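Local structure of putative nucleotide-diphospho-sugar transferase (3CGX) at residues A[221-224]-A[225-229]; A[32-35]-A[36-40]. The protein probably transfers a sugar from a nucleotide-diphospho-sugar donor, as a putative glycosyltransferase of the GT-A clan. All blocks are in the same frame, centred on the assembly; numbering follows the deposited sequence. Where two conformers were deposited one is given.

Interaction 1. Residues A[221-224]-A[225-229]; sequences ENDA and LIRQY
Arg227 lies alongside Asp223, four residues back on the short helix 223-226. Arg227 CB sits 3.3 Å from Asp223 O, the carbonyl that also receives Arg227 N (3.0 Å). Arg227 CG, anti to its own carbonyl carbon (chi1 -67°), runs beside the carboxylate and comes within 3.8 Å of Asp223 OD1. Bends at chi2 and chi3 turn the guanidinium aside, leaving Arg227 NH1 5.1 Å from Asp223 OD1, too far for a direct salt bridge. A water fills the gap: it donates to OD1 and accepts from NH1, lying in the guanidinium plane at its edge. The two charged planes stand 82° apart. Arg227 NE forms a salt bridge with Asp230, while Asp223 OD1 also bonds Tyr202 OH on helix 195-204.

Between helix 214-221 and the short helix, Asn222 occupies the N-cap position, yet its side chain makes no capping bond. Its OD1 accepts from Lys31 NZ and its ND2 donates to Leu218 O, while Asn222 O receives Ile226 N at 2.9 Å, nearly straight (178°). Residues 226-229 then form a type I beta turn, in which Tyr229 N bonds Ile226 O. Gln228, extended beyond CG, turns NE2 back to Ala224 O in a weak bond.

Because the opposite charges meet through water, their attraction is probably softened, and each keeps a direct partner of its own: Tyr202 for the aspartate, Asp230 for the arginine.

Interaction 2. Residues A[32-35]-A[36-40]; sequences AAML and YRHFV
The His38 ring takes the carbonyl of Met34, one turn earlier on alpha-helix 29-47, at its edge and in its plane, with His38 CD2 3.1 Å from Met34 O. The selenium of Met34, a selenomethionine, approaches the same ring edge-on: SE lies 4.6 Å from the ring centroid, 85° off the normal, a Met-aromatic contact made in the ring plane. The Phe39 ring is covered on one face by the backbone, Tyr36 CA standing 4.0 Å above the plane and offset toward the rim. Leu35 CB reaches the same ring at Phe39 CE1, 4.2 Å away.

Regular i to i+4 bonds define the helix, among them Arg37 N to Ala33 O (2.8 Å) and His38 N to Met34 O (3.0 Å). Met34 O therefore meets both the backbone N-H and the ring edge of His38. The far side of the imidazole is held by ND1 bonding Ser214, which ties the helix to the start of helix 214-221; Leu35 packs on Leu218 and Leu219 of that helix. On another side of the helix the buried Tyr36 bonds Ser111 OG and Lys12 N through its OH, and Arg37 makes a cation-pi contact with Trp72.

With CG anti to the backbone N (chi1 178°), the Met34 chain lies side by side with His38, then bends at chi2 and chi3 to bring the selenium against both that ring and Arg37 CD, with Met34 SE 3.9 Å from Arg37 CD.

How the interactions relate
Interaction 2 comes first along the chain, within helix 29-47, and interaction 1 follows near the modelled C-terminus, on helix 223-226. Their centres are 16 Å apart and their nearest atoms about 6 Å, without touching, on the same side of the chain's centre. Helix 214-221 connects them: it packs against residues 32-40 and runs directly into residues 221-229. Helix 21-27 is a second common neighbour, meeting Ala32 and Leu35 of interaction 2 and Leu225 and Tyr229 of interaction 1. Lys31, just before residues 32-40, also bonds Asn222. The C-terminal helices thus fold back on an early helix that packs against strand 5-11 of the central sheet.

Interaction 1. Residues A[221-224]-A[225-229]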
# COMPACT_ATOMS: atom_id res chain seq x y z
N GLU A 221 1.18 21.82 9.78
CA GLU A 221 1.90 22.97 9.19
C GLU A 221 1.11 23.57 8.06
O GLU A 221 1.17 24.78 7.82
CB GLU A 221 3.27 22.60 8.60
CG GLU A 221 4.33 22.29 9.56
CD GLU A 221 5.63 21.89 8.86
OE1 GLU A 221 5.83 22.21 7.65
OE2 GLU A 221 6.46 21.26 9.56
N ASN A 222 0.38 22.70 7.36
CA ASN A 222 -0.41 23.11 6.19
C ASN A 222 -1.88 23.32 6.52
O ASN A 222 -2.75 23.36 5.63
CB ASN A 222 -0.18 22.10 5.04
CG ASN A 222 1.16 22.32 4.36
OD1 ASN A 222 1.29 23.22 3.55
ND2 ASN A 222 2.19 21.53 4.75
N ASP A 223 -2.14 23.59 7.80
CA ASP A 223 -3.52 23.76 8.29
C ASP A 223 -4.34 24.75 7.46
O ASP A 223 -5.47 24.45 7.00
CB ASP A 223 -3.52 24.16 9.77
CG ASP A 223 -4.94 24.29 10.32
OD1 ASP A 223 -5.50 23.25 10.76
OD2 ASP A 223 -5.52 25.37 10.19
N ALA A 224 -3.78 25.94 7.23
CA ALA A 224 -4.47 27.02 6.57
C ALA A 224 -4.79 26.70 5.12
O ALA A 224 -5.69 27.30 4.54
CB ALA A 224 -3.63 28.33 6.64
N LEU A 225 -3.99 25.83 4.54
CA LEU A 225 -4.17 25.38 3.15
C LEU A 225 -5.25 24.26 3.10
O LEU A 225 -6.24 24.33 2.37
CB LEU A 225 -2.85 24.89 2.58
CG LEU A 225 -2.93 24.27 1.18
CD1 LEU A 225 -3.57 25.24 0.20
CD2 LEU A 225 -1.49 23.83 0.83
N ILE A 226 -5.04 23.25 3.91
CA ILE A 226 -5.94 22.07 3.93
C ILE A 226 -7.37 22.38 4.29
O ILE A 226 -8.30 21.87 3.67
CB ILE A 226 -5.38 20.94 4.82
CG1 ILE A 226 -4.05 20.46 4.26
CG2 ILE A 226 -6.37 19.76 4.94
CD1 ILE A 226 -3.32 19.57 5.25
N ARG A 227 -7.55 23.29 5.24
CA ARG A 227 -8.89 23.71 5.68
C ARG A 227 -9.69 24.58 4.68
O ARG A 227 -10.82 24.97 4.96
CB ARG A 227 -8.78 24.40 7.06
CG ARG A 227 -8.36 23.47 8.22
CD ARG A 227 -9.18 22.19 8.35
NE ARG A 227 -10.62 22.46 8.40
CZ ARG A 227 -11.25 22.76 9.51
NH1 ARG A 227 -10.55 22.85 10.63
NH2 ARG A 227 -12.56 22.99 9.51
N GLN A 228 -9.08 24.90 3.54
CA GLN A 228 -9.75 25.58 2.45
C GLN A 228 -10.41 24.56 1.51
O GLN A 228 -11.04 24.93 0.52
CB GLN A 228 -8.80 26.47 1.67
CG GLN A 228 -8.29 27.66 2.49
CD GLN A 228 -7.45 28.57 1.66
OE1 GLN A 228 -7.97 29.44 0.98
NE2 GLN A 228 -6.14 28.39 1.71
N TYR A 229 -10.26 23.28 1.84
CA TYR A 229 -10.84 22.18 1.04
C TYR A 229 -11.66 21.25 1.91
O TYR A 229 -11.61 20.03 1.80
CB TYR A 229 -9.74 21.43 0.23
CG TYR A 229 -9.04 22.35 -0.73
CD1 TYR A 229 -9.56 22.59 -2.00
CD2 TYR A 229 -7.93 23.08 -0.33
CE1 TYR A 229 -8.99 23.47 -2.83
CE2 TYR A 229 -7.35 24.01 -1.19
CZ TYR A 229 -7.88 24.17 -2.46
OH TYR A 229 -7.37 25.09 -3.37
O HOH W 1 -7.81 22.57 11.66

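Interaction 2. Residues A[32-35]-A[36-40]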
# COMPACT_ATOMS: atom_id res chain seq x y z
N ALA A 32 3.07 17.80 -2.71
CA ALA A 32 2.35 16.52 -2.90
C ALA A 32 3.36 15.39 -2.76
O ALA A 32 3.08 14.38 -2.10
CB ALA A 32 1.66 16.44 -4.26
N ALA A 33 4.54 15.57 -3.35
CA ALA A 33 5.60 14.55 -3.26
C ALA A 33 6.20 14.44 -1.84
O ALA A 33 6.50 13.32 -1.38
CB ALA A 33 6.70 14.78 -4.32
N MSE A 34 6.30 15.55 -1.11
CA MSE A 34 6.82 15.55 0.25
C MSE A 34 5.84 14.81 1.16
O MSE A 34 6.24 14.00 2.02
CB MSE A 34 7.05 16.99 0.78
CG MSE A 34 7.53 17.05 2.17
SE MSE A 34 9.37 16.31 2.34
CE MSE A 34 10.14 16.97 0.64
N LEU A 35 4.56 15.07 0.95
CA LEU A 35 3.51 14.36 1.72
C LEU A 35 3.60 12.86 1.50
O LEU A 35 3.59 12.07 2.47
CB LEU A 35 2.11 14.88 1.40
CG LEU A 35 1.75 16.22 1.99
CD1 LEU A 35 0.61 16.88 1.19
CD2 LEU A 35 1.40 16.05 3.55
N TYR A 36 3.71 12.46 0.24
CA TYR A 36 3.78 11.03 -0.11
C TYR A 36 5.07 10.42 0.48
O TYR A 36 5.06 9.31 1.03
CB TYR A 36 3.63 10.80 -1.64
CG TYR A 36 3.86 9.34 -1.99
CD1 TYR A 36 2.96 8.36 -1.60
CD2 TYR A 36 5.01 8.94 -2.68
CE1 TYR A 36 3.20 6.99 -1.86
CE2 TYR A 36 5.25 7.59 -2.97
CZ TYR A 36 4.36 6.62 -2.54
OH TYR A 36 4.56 5.29 -2.78
N ARG A 37 6.16 11.17 0.43
CA ARG A 37 7.43 10.72 1.03
C ARG A 37 7.21 10.35 2.48
O ARG A 37 7.63 9.27 2.95
CB ARG A 37 8.49 11.80 0.86
CG ARG A 37 9.80 11.53 1.55
CD ARG A 37 10.73 12.74 1.44
NE ARG A 37 11.29 12.79 0.10
CZ ARG A 37 12.42 12.18 -0.24
NH1 ARG A 37 13.13 11.54 0.67
NH2 ARG A 37 12.88 12.26 -1.49
N HIS A 38 6.49 11.22 3.18
CA HIS A 38 6.17 10.98 4.59
C HIS A 38 5.16 9.85 4.82
O HIS A 38 5.24 9.18 5.88
CB HIS A 38 5.77 12.28 5.28
CG HIS A 38 6.96 13.14 5.56
ND1 HIS A 38 7.72 12.97 6.70
CD2 HIS A 38 7.61 14.04 4.79
CE1 HIS A 38 8.75 13.81 6.65
NE2 HIS A 38 8.71 14.46 5.50
N PHE A 39 4.24 9.65 3.88
CA PHE A 39 3.28 8.53 3.98
C PHE A 39 4.13 7.27 4.09
O PHE A 39 3.91 6.40 4.95
CB PHE A 39 2.42 8.35 2.75
CG PHE A 39 1.32 9.40 2.56
CD1 PHE A 39 1.26 10.56 3.31
CD2 PHE A 39 0.43 9.26 1.51
CE1 PHE A 39 0.29 11.51 3.05
CE2 PHE A 39 -0.55 10.23 1.25
CZ PHE A 39 -0.58 11.37 2.02
N VAL A 40 5.11 7.17 3.19
CA VAL A 40 5.92 5.96 3.07
C VAL A 40 6.78 5.73 4.31
O VAL A 40 6.83 4.64 4.91
CB VAL A 40 6.76 5.93 1.73
CG1 VAL A 40 7.75 4.78 1.76
CG2 VAL A 40 5.84 5.81 0.47